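Local coordinates for protein glutamine synthetase (PDB 5ZLI) that belongs to the class I (GSI-beta) glutamine synthetase family, each subunit joining a beta-Grasp domain to a catalytic domain in a twelve-subunit assembly, at residues C63-Q68 against Y454-F459; A319-A324 against Q444-E449; T425-L430 against P465-P470. All coordinates share one frame; numbering follows the deposited sequence.

Contact 1: residues C63-Q68 against Y454-F459; sequences CFKGWQ and YQSLKF
Lys-65 and Gly-66 form the corner of a type II beta turn, Phe-64 to Trp-67, that abuts the flank of the helix carrying Leu-457; the CA atoms of Gly-66 and Leu-457 come within 5.8 Å. Trp-67 N closes the turn on Phe-64 O. Gly-66 suits the third position: its phi of 94° would press a CB against the preceding carbonyl O, and that CB would point at the helix. With CG anti to the backbone N (chi1 175°), Leu-457 brings CD1 to the turn, 3.8 Å from Lys-65 CB and close to the Lys-65 carbonyl. The Lys-65 chain runs extended toward the helix and bends only at its last torsion, which brings NZ 3.3 Å from Ser-456 OG. Lysine suits this place because its long aliphatic part can lie toward the helix while the charged end stays at the exposed margin. Elsewhere in the chain, Lys-112 holds the turn, its NZ donating to Gly-66 O and its O accepting from Trp-67 NE1. Thus a loop of the beta-Grasp domain meets a helix of the catalytic domain through a leucine methyl set against turn backbone and the base of a lysine, whose ammonium lies near a hydroxyl.

Contact 2: residues A319-A324 against Q444-E449; sequences AAFTNA and QVFSEE
Phe-321 and Phe-446 meet as an edge-to-face (T-shaped) pair, and this single pair is the whole of the direct contact between 319-324 and 444-449. The ring of Phe-446 presents its CE2 corner to one face of Phe-321, landing near the rim at CE1, 4.0 Å away, instead of over the middle. The planes lie 66° apart and the centroids 5.4 Å. The C-H edge of Phe-446 is thus turned toward the pi face of Phe-321, though off its centre, a generally favourable arrangement for two neutral rings. The backbones stay well apart, with 11.7 Å between the CA atoms of the two phenylalanines, and the gap is spanned by the two benzyl side chains. In both, CG sits beside the backbone N and anti to the carbonyl carbon, a rotation that sends each ring out toward the other segment; the side chains slide past each other in opposite directions, touching near their outer ends.

Phenylalanine suits both places because each ring is buried and contributes no polar group that would need a partner. Met-433 of helix 426-434 also packs on Phe-321, and the ring of Tyr-454 meets it at a shallower angle, while Ala-382 and Ala-383 of helix 377-393 lie against Phe-446. Just beyond Phe-446, Ser-447 takes the N-cap position of the helix that follows. The pair therefore joins the last turn of helix 315-322 to the entry of helix 448-466, an aromatic cluster within the helical part of the glutamine synthetase catalytic domain.

Contact 3: residues T425-L430 against P465-P470; sequences TLRRSL and PWESKP
Arg-427 and Glu-467 form a salt bridge that joins the first turn of helix 426-434 to the C-terminal part of helix 448-466 and the residues after it; beside it Thr-425 rests against Trp-466. The charged atoms approach more closely than the apolar ones. Arg-427 leaves the helix extended and turns at chi3 (-82°), which swings the guanidinium across the end of the extended Glu-467 chain. NE lies 2.7 Å from Glu-467 OE1, and NH2 lies 3.3 Å from OE2, so two nitrogens face two carboxylate oxygens. The planes of the two groups are 25° apart, and both hydrogen bonds are bent and weak, the one from NE having an N-H...O angle of 117°. Arg-427 NH1 has a further, long and weak ionic partner in Glu-431.

In the apolar touch, the methyl CG2 of Thr-425 meets the edge of the indole near its plane, 4.1 Å from CH2, and the two side chains cross at about a right angle. Threonine serves two ends here: its methyl faces the tryptophan while OG1, as N-cap, accepts a long, weak bond from Arg-428 N.

Trp-466 and Glu-467 make the buried side, covered in part by a neighbouring subunit: its Trp-466 stacks on this indole, and its Thr-425 packs on Glu-467. Tryptophan suits the interface by offering a broad apolar surface. Thr-425 and Arg-427 are the partly exposed side, and the arginine chain is long enough to reach across. A buried carboxylate would probably need such a counter-charge, so the contact implies electrostatic attraction and apolar touch more than strongly directional hydrogen bonds.

Helix 448-466 is common to all three contacts: contact 2 engages the approach to its start, contact 1 its middle, and contact 3 the residues around its C-terminal part. Contact 2 is core, purely aromatic and untouched by other chains of the assembly. Contact 1 is only partly buried and alone bridges the two domains, mixing an apolar anchor with a lysine at the margin. Contact 3, also partly buried, is the one that relies on opposite charges, and it adjoins a subunit interface. Tyr-454 OH, probably bonded to Ala-320 O, ties contact 1 to contact 2, while Leu-430 packs on Phe-459 and Ala-320, connecting contact 3 to both.

Contact 1: residues C63-Q68 against Y454-F459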
ATOM      1  N   CYS B  63       3.836 -45.905  18.611  1.00 41.34           N
ATOM      2  CA  CYS B  63       3.423 -44.621  18.050  1.00 39.64           C
ATOM      3  C   CYS B  63       1.927 -44.532  17.749  1.00 37.30           C
ATOM      4  O   CYS B  63       1.474 -43.459  17.329  1.00 32.53           O
ATOM      5  CB  CYS B  63       4.163 -44.373  16.727  1.00 35.32           C
ATOM      6  SG  CYS B  63       5.946 -44.488  16.784  1.00 48.93           S
ATOM      7  N   PHE B  64       1.156 -45.603  17.963  1.00 33.09           N
ATOM      8  CA  PHE B  64      -0.242 -45.664  17.556  1.00 35.30           C
ATOM      9  C   PHE B  64      -1.074 -45.810  18.812  1.00 41.59           C
ATOM     10  O   PHE B  64      -0.910 -46.789  19.553  1.00 43.26           O
ATOM     11  CB  PHE B  64      -0.470 -46.828  16.590  1.00 32.22           C
ATOM     12  CG  PHE B  64       0.362 -46.727  15.361  1.00 29.11           C
ATOM     13  CD1 PHE B  64       1.679 -47.161  15.366  1.00 27.99           C
ATOM     14  CD2 PHE B  64      -0.143 -46.142  14.226  1.00 26.45           C
ATOM     15  CE1 PHE B  64       2.469 -47.028  14.253  1.00 27.99           C
ATOM     16  CE2 PHE B  64       0.642 -46.017  13.098  1.00 31.75           C
ATOM     17  CZ  PHE B  64       1.950 -46.462  13.113  1.00 29.89           C
ATOM     18  N   LYS B  65      -1.923 -44.819  19.080  1.00 43.47           N
ATOM     19  CA  LYS B  65      -2.675 -44.859  20.321  1.00 48.84           C
ATOM     20  C   LYS B  65      -3.732 -45.942  20.222  1.00 42.67           C
ATOM     21  O   LYS B  65      -4.388 -46.106  19.189  1.00 46.01           O
ATOM     22  CB  LYS B  65      -3.258 -43.486  20.682  1.00 54.16           C
ATOM     23  CG  LYS B  65      -3.525 -43.360  22.216  1.00 60.51           C
ATOM     24  CD  LYS B  65      -4.498 -42.222  22.565  1.00 61.39           C
ATOM     25  CE  LYS B  65      -4.939 -42.211  24.048  1.00 52.43           C
ATOM     26  NZ  LYS B  65      -5.779 -43.400  24.448  1.00 36.99           N
ATOM     27  N   GLY B  66      -3.871 -46.695  21.306  1.00 42.84           N
ATOM     28  CA  GLY B  66      -4.637 -47.916  21.326  1.00 41.47           C
ATOM     29  C   GLY B  66      -3.829 -49.174  21.077  1.00 43.89           C
ATOM     30  O   GLY B  66      -4.316 -50.267  21.410  1.00 41.85           O
ATOM     31  N   TRP B  67      -2.581 -49.047  20.623  1.00 42.11           N
ATOM     32  CA  TRP B  67      -1.726 -50.189  20.284  1.00 36.45           C
ATOM     33  C   TRP B  67      -0.702 -50.423  21.353  1.00 38.20           C
ATOM     34  O   TRP B  67      -1.136 -50.581  22.565  1.00 46.75           O
ATOM     35  CB  TRP B  67      -1.122 -49.955  18.891  1.00 36.31           C
ATOM     36  CG  TRP B  67      -2.006 -50.348  17.783  1.00 37.09           C
ATOM     37  CD1 TRP B  67      -3.294 -50.759  17.881  1.00 35.71           C
ATOM     38  CD2 TRP B  67      -1.635 -50.512  16.411  1.00 34.78           C
ATOM     39  NE1 TRP B  67      -3.780 -51.103  16.647  1.00 37.89           N
ATOM     40  CE2 TRP B  67      -2.778 -50.964  15.723  1.00 37.73           C
ATOM     41  CE3 TRP B  67      -0.459 -50.298  15.695  1.00 34.82           C
ATOM     42  CZ2 TRP B  67      -2.780 -51.210  14.353  1.00 35.01           C
ATOM     43  CZ3 TRP B  67      -0.462 -50.532  14.329  1.00 35.33           C
ATOM     44  CH2 TRP B  67      -1.618 -50.983  13.673  1.00 33.52           C
ATOM     45  N   GLN B  68       0.588 -50.552  21.099  1.00 35.20           N
ATOM     46  CA  GLN B  68       1.604 -51.057  22.012  1.00 35.83           C
ATOM     47  C   GLN B  68       2.229 -49.942  22.866  1.00 44.86           C
ATOM     48  O   GLN B  68       2.284 -48.775  22.456  1.00 43.67           O
ATOM     49  CB  GLN B  68       2.689 -51.786  21.227  1.00 35.43           C
ATOM     50  CG  GLN B  68       2.231 -53.087  20.636  1.00 36.20           C
ATOM     51  CD  GLN B  68       1.772 -54.080  21.685  1.00 35.19           C
ATOM     52  OE1 GLN B  68       2.584 -54.629  22.409  1.00 40.44           O
ATOM     53  NE2 GLN B  68       0.466 -54.327  21.762  1.00 39.47           N
ATOM     54  N   TYR B 454     -10.242 -49.488  22.111  1.00 31.89           N
ATOM     55  CA  TYR B 454     -11.026 -48.653  21.220  1.00 29.72           C
ATOM     56  C   TYR B 454     -11.820 -47.640  22.014  1.00 26.12           C
ATOM     57  O   TYR B 454     -11.967 -46.499  21.592  1.00 29.08           O
ATOM     58  CB  TYR B 454     -11.949 -49.518  20.371  1.00 28.51           C
ATOM     59  CG  TYR B 454     -12.749 -48.757  19.320  1.00 25.45           C
ATOM     60  CD1 TYR B 454     -12.232 -48.578  18.046  1.00 25.86           C
ATOM     61  CD2 TYR B 454     -14.023 -48.257  19.588  1.00 24.73           C
ATOM     62  CE1 TYR B 454     -12.936 -47.917  17.072  1.00 29.30           C
ATOM     63  CE2 TYR B 454     -14.747 -47.578  18.608  1.00 27.32           C
ATOM     64  CZ  TYR B 454     -14.188 -47.415  17.345  1.00 30.63           C
ATOM     65  OH  TYR B 454     -14.847 -46.754  16.327  1.00 30.40           O
ATOM     66  N   GLN B 455     -12.347 -48.046  23.162  1.00 29.23           N
ATOM     67  CA  GLN B 455     -13.086 -47.127  24.017  1.00 31.63           C
ATOM     68  C   GLN B 455     -12.172 -46.023  24.529  1.00 29.82           C
ATOM     69  O   GLN B 455     -12.513 -44.844  24.476  1.00 27.81           O
ATOM     70  CB  GLN B 455     -13.726 -47.899  25.174  1.00 32.64           C
ATOM     71  CG  GLN B 455     -14.107 -47.037  26.385  1.00 37.22           C
ATOM     72  CD  GLN B 455     -13.043 -47.050  27.483  1.00 42.39           C
ATOM     73  OE1 GLN B 455     -12.155 -47.921  27.517  1.00 27.70           O
ATOM     74  NE2 GLN B 455     -13.121 -46.065  28.382  1.00 47.49           N
ATOM     75  N   SER B 456     -10.997 -46.399  25.019  1.00 31.16           N
ATOM     76  CA  SER B 456     -10.037 -45.418  25.504  1.00 28.88           C
ATOM     77  C   SER B 456      -9.574 -44.475  24.392  1.00 30.06           C
ATOM     78  O   SER B 456      -9.373 -43.274  24.626  1.00 30.66           O
ATOM     79  CB  SER B 456      -8.844 -46.145  26.122  1.00 24.76           C
ATOM     80  OG  SER B 456      -7.728 -45.289  26.330  1.00 28.95           O
ATOM     81  N   LEU B 457      -9.416 -44.991  23.176  1.00 26.30           N
ATOM     82  CA  LEU B 457      -8.956 -44.164  22.070  1.00 28.85           C
ATOM     83  C   LEU B 457      -9.984 -43.091  21.712  1.00 31.38           C
ATOM     84  O   LEU B 457      -9.658 -41.903  21.575  1.00 28.99           O
ATOM     85  CB  LEU B 457      -8.681 -45.067  20.866  1.00 30.12           C
ATOM     86  CG  LEU B 457      -8.309 -44.405  19.549  1.00 34.49           C
ATOM     87  CD1 LEU B 457      -6.840 -44.096  19.496  1.00 39.01           C
ATOM     88  CD2 LEU B 457      -8.698 -45.287  18.425  1.00 39.37           C
ATOM     89  N   LYS B 458     -11.248 -43.493  21.583  1.00 35.98           N
ATOM     90  CA  LYS B 458     -12.267 -42.586  21.084  1.00 30.81           C
ATOM     91  C   LYS B 458     -12.631 -41.546  22.135  1.00 35.62           C
ATOM     92  O   LYS B 458     -12.853 -40.383  21.795  1.00 38.89           O
ATOM     93  CB  LYS B 458     -13.487 -43.400  20.679  1.00 24.71           C
ATOM     94  CG  LYS B 458     -13.158 -44.278  19.527  1.00 31.73           C
ATOM     95  CD  LYS B 458     -12.908 -43.476  18.265  1.00 40.65           C
ATOM     96  CE  LYS B 458     -12.230 -44.285  17.166  1.00 26.31           C
ATOM     97  NZ  LYS B 458     -12.092 -43.375  16.005  1.00 26.13           N
ATOM     98  N   PHE B 459     -12.626 -41.910  23.413  1.00 31.87           N
ATOM     99  CA  PHE B 459     -12.854 -40.905  24.432  1.00 33.74           C
ATOM    100  C   PHE B 459     -11.717 -39.877  24.452  1.00 35.98           C
ATOM    101  O   PHE B 459     -11.986 -38.670  24.443  1.00 35.30           O
ATOM    102  CB  PHE B 459     -13.034 -41.597  25.779  1.00 35.18           C
ATOM    103  CG  PHE B 459     -14.462 -41.983  26.082  1.00 35.22           C
ATOM    104  CD1 PHE B 459     -15.360 -41.063  26.578  1.00 39.72           C
ATOM    105  CD2 PHE B 459     -14.910 -43.266  25.848  1.00 38.12           C
ATOM    106  CE1 PHE B 459     -16.677 -41.431  26.851  1.00 40.54           C
ATOM    107  CE2 PHE B 459     -16.218 -43.625  26.124  1.00 38.66           C
ATOM    108  CZ  PHE B 459     -17.093 -42.718  26.615  1.00 35.31           C
TER

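Contact 2: residues A319-A324 against Q444-E449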
ATOM      1  N   ALA B 319     -23.194 -47.923  16.355  1.00 34.88           N
ATOM      2  CA  ALA B 319     -22.833 -46.591  15.880  1.00 33.06           C
ATOM      3  C   ALA B 319     -21.407 -46.229  16.259  1.00 31.21           C
ATOM      4  O   ALA B 319     -20.750 -45.503  15.522  1.00 33.53           O
ATOM      5  CB  ALA B 319     -23.798 -45.552  16.445  1.00 32.95           C
ATOM      6  N   ALA B 320     -20.906 -46.766  17.377  1.00 33.10           N
ATOM      7  CA  ALA B 320     -19.528 -46.555  17.822  1.00 29.74           C
ATOM      8  C   ALA B 320     -18.469 -47.039  16.820  1.00 31.35           C
ATOM      9  O   ALA B 320     -17.318 -46.590  16.882  1.00 27.18           O
ATOM     10  CB  ALA B 320     -19.330 -47.222  19.180  1.00 32.46           C
ATOM     11  N   PHE B 321     -18.792 -47.968  15.929  1.00 30.28           N
ATOM     12  CA  PHE B 321     -17.782 -48.314  14.948  1.00 29.02           C
ATOM     13  C   PHE B 321     -18.064 -47.748  13.577  1.00 32.08           C
ATOM     14  O   PHE B 321     -17.112 -47.523  12.812  1.00 28.48           O
ATOM     15  CB  PHE B 321     -17.636 -49.826  14.824  1.00 35.60           C
ATOM     16  CG  PHE B 321     -17.306 -50.498  16.107  1.00 34.37           C
ATOM     17  CD1 PHE B 321     -16.006 -50.530  16.559  1.00 35.79           C
ATOM     18  CD2 PHE B 321     -18.289 -51.131  16.848  1.00 40.62           C
ATOM     19  CE1 PHE B 321     -15.682 -51.164  17.749  1.00 37.13           C
ATOM     20  CE2 PHE B 321     -17.975 -51.771  18.044  1.00 39.99           C
ATOM     21  CZ  PHE B 321     -16.670 -51.796  18.486  1.00 36.46           C
ATOM     22  N   THR B 322     -19.347 -47.519  13.258  1.00 36.01           N
ATOM     23  CA  THR B 322     -19.753 -46.991  11.960  1.00 34.92           C
ATOM     24  C   THR B 322     -19.823 -45.478  11.935  1.00 33.76           C
ATOM     25  O   THR B 322     -19.764 -44.887  10.848  1.00 33.19           O
ATOM     26  CB  THR B 322     -21.127 -47.529  11.550  1.00 31.14           C
ATOM     27  OG1 THR B 322     -22.062 -47.301  12.605  1.00 32.15           O
ATOM     28  CG2 THR B 322     -21.034 -49.004  11.265  1.00 31.17           C
ATOM     29  N   ASN B 323     -20.001 -44.853  13.106  1.00 36.47           N
ATOM     30  CA  ASN B 323     -20.113 -43.393  13.269  1.00 32.10           C
ATOM     31  C   ASN B 323     -19.174 -43.011  14.412  1.00 34.09           C
ATOM     32  O   ASN B 323     -19.613 -42.661  15.516  1.00 28.54           O
ATOM     33  CB  ASN B 323     -21.555 -43.003  13.537  1.00 26.31           C
ATOM     34  CG  ASN B 323     -22.454 -43.446  12.419  1.00 32.90           C
ATOM     35  OD1 ASN B 323     -22.826 -44.624  12.336  1.00 29.71           O
ATOM     36  ND2 ASN B 323     -22.791 -42.518  11.524  1.00 37.13           N
ATOM     37  N   ALA B 324     -17.866 -43.038  14.104  1.00 35.72           N
ATOM     38  CA  ALA B 324     -16.818 -43.153  15.105  1.00 31.96           C
ATOM     39  C   ALA B 324     -16.163 -41.816  15.439  1.00 33.67           C
ATOM     40  O   ALA B 324     -15.118 -41.793  16.106  1.00 36.63           O
ATOM     41  CB  ALA B 324     -15.780 -44.177  14.643  1.00 33.96           C
ATOM     42  N   GLN B 444     -14.009 -64.473  19.770  1.00 49.16           N
ATOM     43  CA  GLN B 444     -12.852 -63.618  20.027  1.00 46.10           C
ATOM     44  C   GLN B 444     -12.555 -62.684  18.852  1.00 45.83           C
ATOM     45  O   GLN B 444     -11.409 -62.241  18.661  1.00 43.72           O
ATOM     46  CB  GLN B 444     -11.631 -64.473  20.397  1.00 42.99           C
ATOM     47  CG  GLN B 444     -11.852 -65.330  21.651  1.00 47.30           C
ATOM     48  CD  GLN B 444     -12.240 -64.503  22.890  1.00 60.83           C
ATOM     49  OE1 GLN B 444     -11.538 -63.553  23.269  1.00 66.22           O
ATOM     50  NE2 GLN B 444     -13.363 -64.865  23.523  1.00 61.35           N
ATOM     51  N   VAL B 445     -13.594 -62.376  18.064  1.00 45.35           N
ATOM     52  CA  VAL B 445     -13.424 -61.528  16.882  1.00 47.71           C
ATOM     53  C   VAL B 445     -13.024 -60.125  17.321  1.00 43.22           C
ATOM     54  O   VAL B 445     -12.040 -59.548  16.835  1.00 43.46           O
ATOM     55  CB  VAL B 445     -14.713 -61.526  16.022  1.00 45.11           C
ATOM     56  CG1 VAL B 445     -14.587 -60.584  14.815  1.00 43.16           C
ATOM     57  CG2 VAL B 445     -15.068 -62.920  15.531  1.00 39.50           C
ATOM     58  N   PHE B 446     -13.753 -59.587  18.283  1.00 35.89           N
ATOM     59  CA  PHE B 446     -13.420 -58.348  18.967  1.00 36.69           C
ATOM     60  C   PHE B 446     -13.012 -58.789  20.373  1.00 37.50           C
ATOM     61  O   PHE B 446     -13.853 -58.996  21.246  1.00 41.01           O
ATOM     62  CB  PHE B 446     -14.633 -57.383  18.989  1.00 36.48           C
ATOM     63  CG  PHE B 446     -14.995 -56.785  17.635  1.00 41.92           C
ATOM     64  CD1 PHE B 446     -15.480 -57.581  16.602  1.00 39.13           C
ATOM     65  CD2 PHE B 446     -14.937 -55.419  17.430  1.00 35.35           C
ATOM     66  CE1 PHE B 446     -15.824 -57.040  15.401  1.00 30.43           C
ATOM     67  CE2 PHE B 446     -15.299 -54.872  16.221  1.00 34.87           C
ATOM     68  CZ  PHE B 446     -15.740 -55.689  15.208  1.00 32.92           C
ATOM     69  N   SER B 447     -11.723 -58.967  20.593  1.00 40.33           N
ATOM     70  CA  SER B 447     -11.276 -59.296  21.938  1.00 39.14           C
ATOM     71  C   SER B 447     -11.518 -58.115  22.881  1.00 41.81           C
ATOM     72  O   SER B 447     -11.573 -56.957  22.466  1.00 39.70           O
ATOM     73  CB  SER B 447      -9.816 -59.697  21.913  1.00 35.54           C
ATOM     74  OG  SER B 447      -8.989 -58.563  21.917  1.00 38.76           O
ATOM     75  N   GLU B 448     -11.679 -58.410  24.169  1.00 49.13           N
ATOM     76  CA  GLU B 448     -12.041 -57.346  25.098  1.00 44.53           C
ATOM     77  C   GLU B 448     -10.918 -56.340  25.265  1.00 41.35           C
ATOM     78  O   GLU B 448     -11.185 -55.138  25.394  1.00 42.48           O
ATOM     79  CB  GLU B 448     -12.453 -57.922  26.450  1.00 49.13           C
ATOM     80  CG  GLU B 448     -12.659 -56.866  27.549  1.00 54.91           C
ATOM     81  CD  GLU B 448     -14.064 -56.326  27.686  1.00 61.30           C
ATOM     82  OE1 GLU B 448     -14.961 -56.745  26.911  1.00 48.66           O
ATOM     83  OE2 GLU B 448     -14.256 -55.482  28.600  1.00 65.62           O
ATOM     84  N   GLU B 449      -9.661 -56.793  25.277  1.00 42.50           N
ATOM     85  CA  GLU B 449      -8.556 -55.837  25.307  1.00 41.32           C
ATOM     86  C   GLU B 449      -8.738 -54.782  24.222  1.00 38.82           C
ATOM     87  O   GLU B 449      -8.734 -53.581  24.508  1.00 38.73           O
ATOM     88  CB  GLU B 449      -7.219 -56.560  25.182  1.00 42.74           C
ATOM     89  CG  GLU B 449      -6.596 -56.810  26.553  1.00 55.55           C
ATOM     90  CD  GLU B 449      -5.725 -58.060  26.629  1.00 62.11           C
ATOM     91  OE1 GLU B 449      -5.577 -58.619  27.745  1.00 59.03           O
ATOM     92  OE2 GLU B 449      -5.189 -58.480  25.582  1.00 60.15           O
TER

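Contact 3: residues T425-L430 against P465-P470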
ATOM      1  N   THR B 425     -24.832 -38.574  20.433  1.00 27.22           N
ATOM      2  CA  THR B 425     -23.427 -38.284  20.554  1.00 29.16           C
ATOM      3  C   THR B 425     -22.660 -39.592  20.509  1.00 31.01           C
ATOM      4  O   THR B 425     -23.211 -40.664  20.784  1.00 29.41           O
ATOM      5  CB  THR B 425     -23.150 -37.506  21.859  1.00 31.74           C
ATOM      6  OG1 THR B 425     -23.722 -38.203  22.977  1.00 31.08           O
ATOM      7  CG2 THR B 425     -23.708 -36.122  21.802  1.00 31.06           C
ATOM      8  N   LEU B 426     -21.369 -39.474  20.187  1.00 24.91           N
ATOM      9  CA  LEU B 426     -20.460 -40.610  20.270  1.00 27.89           C
ATOM     10  C   LEU B 426     -20.312 -41.120  21.701  1.00 34.30           C
ATOM     11  O   LEU B 426     -20.062 -42.318  21.915  1.00 34.41           O
ATOM     12  CB  LEU B 426     -19.097 -40.217  19.718  1.00 30.69           C
ATOM     13  CG  LEU B 426     -17.991 -41.249  19.817  1.00 23.84           C
ATOM     14  CD1 LEU B 426     -18.403 -42.516  19.130  1.00 29.43           C
ATOM     15  CD2 LEU B 426     -16.754 -40.618  19.200  1.00 27.35           C
ATOM     16  N   ARG B 427     -20.437 -40.232  22.691  1.00 29.96           N
ATOM     17  CA  ARG B 427     -20.327 -40.671  24.075  1.00 31.68           C
ATOM     18  C   ARG B 427     -21.445 -41.651  24.406  1.00 39.47           C
ATOM     19  O   ARG B 427     -21.200 -42.707  25.004  1.00 44.42           O
ATOM     20  CB  ARG B 427     -20.376 -39.476  25.024  1.00 34.97           C
ATOM     21  CG  ARG B 427     -20.656 -39.866  26.478  1.00 38.98           C
ATOM     22  CD  ARG B 427     -20.622 -38.660  27.356  1.00 37.09           C
ATOM     23  NE  ARG B 427     -19.264 -38.318  27.711  1.00 45.04           N
ATOM     24  CZ  ARG B 427     -18.673 -38.753  28.804  1.00 52.13           C
ATOM     25  NH1 ARG B 427     -19.342 -39.541  29.628  1.00 57.80           N
ATOM     26  NH2 ARG B 427     -17.429 -38.399  29.071  1.00 49.46           N
ATOM     27  N   ARG B 428     -22.689 -41.331  24.010  1.00 33.18           N
ATOM     28  CA  ARG B 428     -23.759 -42.268  24.301  1.00 34.10           C
ATOM     29  C   ARG B 428     -23.578 -43.540  23.477  1.00 38.23           C
ATOM     30  O   ARG B 428     -23.790 -44.633  24.005  1.00 31.67           O
ATOM     31  CB  ARG B 428     -25.129 -41.603  24.092  1.00 30.73           C
ATOM     32  CG  ARG B 428     -26.157 -41.963  25.196  1.00 31.13           C
ATOM     33  CD  ARG B 428     -27.433 -41.137  25.118  1.00 41.99           C
ATOM     34  NE  ARG B 428     -28.069 -41.170  23.795  1.00 47.49           N
ATOM     35  CZ  ARG B 428     -29.102 -40.407  23.453  1.00 40.77           C
ATOM     36  NH1 ARG B 428     -29.643 -40.482  22.243  1.00 24.53           N
ATOM     37  NH2 ARG B 428     -29.581 -39.555  24.345  1.00 44.69           N
ATOM     38  N   SER B 429     -23.092 -43.419  22.228  1.00 36.22           N
ATOM     39  CA  SER B 429     -22.838 -44.587  21.388  1.00 29.17           C
ATOM     40  C   SER B 429     -21.810 -45.522  22.004  1.00 34.72           C
ATOM     41  O   SER B 429     -21.963 -46.745  21.943  1.00 30.99           O
ATOM     42  CB  SER B 429     -22.339 -44.140  20.028  1.00 27.73           C
ATOM     43  OG  SER B 429     -23.390 -43.558  19.316  1.00 35.80           O
ATOM     44  N   LEU B 430     -20.769 -44.969  22.631  1.00 35.33           N
ATOM     45  CA  LEU B 430     -19.786 -45.843  23.252  1.00 37.63           C
ATOM     46  C   LEU B 430     -20.373 -46.493  24.488  1.00 42.47           C
ATOM     47  O   LEU B 430     -20.198 -47.699  24.702  1.00 43.49           O
ATOM     48  CB  LEU B 430     -18.514 -45.077  23.591  1.00 38.19           C
ATOM     49  CG  LEU B 430     -17.755 -44.666  22.331  1.00 42.52           C
ATOM     50  CD1 LEU B 430     -16.651 -43.662  22.625  1.00 37.64           C
ATOM     51  CD2 LEU B 430     -17.176 -45.900  21.673  1.00 33.12           C
ATOM     52  N   PRO B 465     -11.873 -33.987  23.894  1.00 31.38           N
ATOM     53  CA  PRO B 465     -11.585 -32.690  23.253  1.00 33.65           C
ATOM     54  C   PRO B 465     -12.812 -31.915  22.769  1.00 31.62           C
ATOM     55  O   PRO B 465     -12.800 -30.680  22.792  1.00 39.48           O
ATOM     56  CB  PRO B 465     -10.646 -33.080  22.108  1.00 33.20           C
ATOM     57  CG  PRO B 465     -10.003 -34.343  22.565  1.00 32.14           C
ATOM     58  CD  PRO B 465     -11.114 -35.078  23.263  1.00 33.81           C
ATOM     59  N   TRP B 466     -13.821 -32.578  22.225  1.00 22.96           N
ATOM     60  CA  TRP B 466     -15.029 -31.869  21.807  1.00 29.04           C
ATOM     61  C   TRP B 466     -15.874 -31.405  22.994  1.00 33.36           C
ATOM     62  O   TRP B 466     -16.583 -30.391  22.890  1.00 29.80           O
ATOM     63  CB  TRP B 466     -15.855 -32.760  20.880  1.00 35.48           C
ATOM     64  CG  TRP B 466     -17.147 -32.171  20.418  1.00 31.10           C
ATOM     65  CD1 TRP B 466     -17.330 -31.059  19.628  1.00 33.77           C
ATOM     66  CD2 TRP B 466     -18.447 -32.659  20.723  1.00 29.96           C
ATOM     67  NE1 TRP B 466     -18.672 -30.838  19.411  1.00 30.97           N
ATOM     68  CE2 TRP B 466     -19.379 -31.810  20.081  1.00 34.02           C
ATOM     69  CE3 TRP B 466     -18.917 -33.736  21.469  1.00 27.08           C
ATOM     70  CZ2 TRP B 466     -20.749 -32.016  20.170  1.00 29.68           C
ATOM     71  CZ3 TRP B 466     -20.265 -33.932  21.562  1.00 30.29           C
ATOM     72  CH2 TRP B 466     -21.171 -33.083  20.908  1.00 34.77           C
ATOM     73  N   GLU B 467     -15.884 -32.178  24.094  1.00 33.54           N
ATOM     74  CA  GLU B 467     -16.608 -31.789  25.305  1.00 35.70           C
ATOM     75  C   GLU B 467     -15.918 -30.670  26.082  1.00 35.97           C
ATOM     76  O   GLU B 467     -16.553 -30.042  26.936  1.00 32.79           O
ATOM     77  CB  GLU B 467     -16.791 -32.998  26.240  1.00 35.33           C
ATOM     78  CG  GLU B 467     -18.142 -33.752  26.159  1.00 37.35           C
ATOM     79  CD  GLU B 467     -18.173 -35.063  26.997  1.00 43.75           C
ATOM     80  OE1 GLU B 467     -19.258 -35.697  27.077  1.00 44.90           O
ATOM     81  OE2 GLU B 467     -17.128 -35.458  27.582  1.00 37.10           O
ATOM     82  N   SER B 468     -14.677 -30.342  25.749  1.00 30.26           N
ATOM     83  CA  SER B 468     -13.862 -29.462  26.562  1.00 33.77           C
ATOM     84  C   SER B 468     -13.320 -28.252  25.825  1.00 36.14           C
ATOM     85  O   SER B 468     -12.896 -27.308  26.493  1.00 38.90           O
ATOM     86  CB  SER B 468     -12.670 -30.233  27.145  1.00 37.86           C
ATOM     87  OG  SER B 468     -11.672 -30.438  26.152  1.00 29.07           O
ATOM     88  N   LYS B 469     -13.359 -28.222  24.486  1.00 30.88           N
ATOM     89  CA  LYS B 469     -12.915 -27.061  23.729  1.00 36.03           C
ATOM     90  C   LYS B 469     -14.097 -26.159  23.418  1.00 35.98           C
ATOM     91  O   LYS B 469     -15.116 -26.647  22.899  1.00 33.40           O
ATOM     92  CB  LYS B 469     -12.228 -27.475  22.433  1.00 37.19           C
ATOM     93  CG  LYS B 469     -10.880 -28.128  22.620  1.00 39.45           C
ATOM     94  CD  LYS B 469     -10.351 -28.702  21.320  1.00 33.57           C
ATOM     95  CE  LYS B 469      -8.997 -29.341  21.532  1.00 30.31           C
ATOM     96  NZ  LYS B 469      -7.952 -28.357  21.928  1.00 38.00           N
ATOM     97  N   PRO B 470     -14.042 -24.871  23.768  1.00 35.25           N
ATOM     98  CA  PRO B 470     -15.200 -24.011  23.535  1.00 32.83           C
ATOM     99  C   PRO B 470     -15.538 -24.005  22.067  1.00 30.95           C
ATOM    100  O   PRO B 470     -14.699 -24.290  21.213  1.00 35.73           O
ATOM    101  CB  PRO B 470     -14.737 -22.623  24.005  1.00 27.80           C
ATOM    102  CG  PRO B 470     -13.601 -22.870  24.893  1.00 28.54           C
ATOM    103  CD  PRO B 470     -12.923 -24.114  24.347  1.00 36.72           C
TER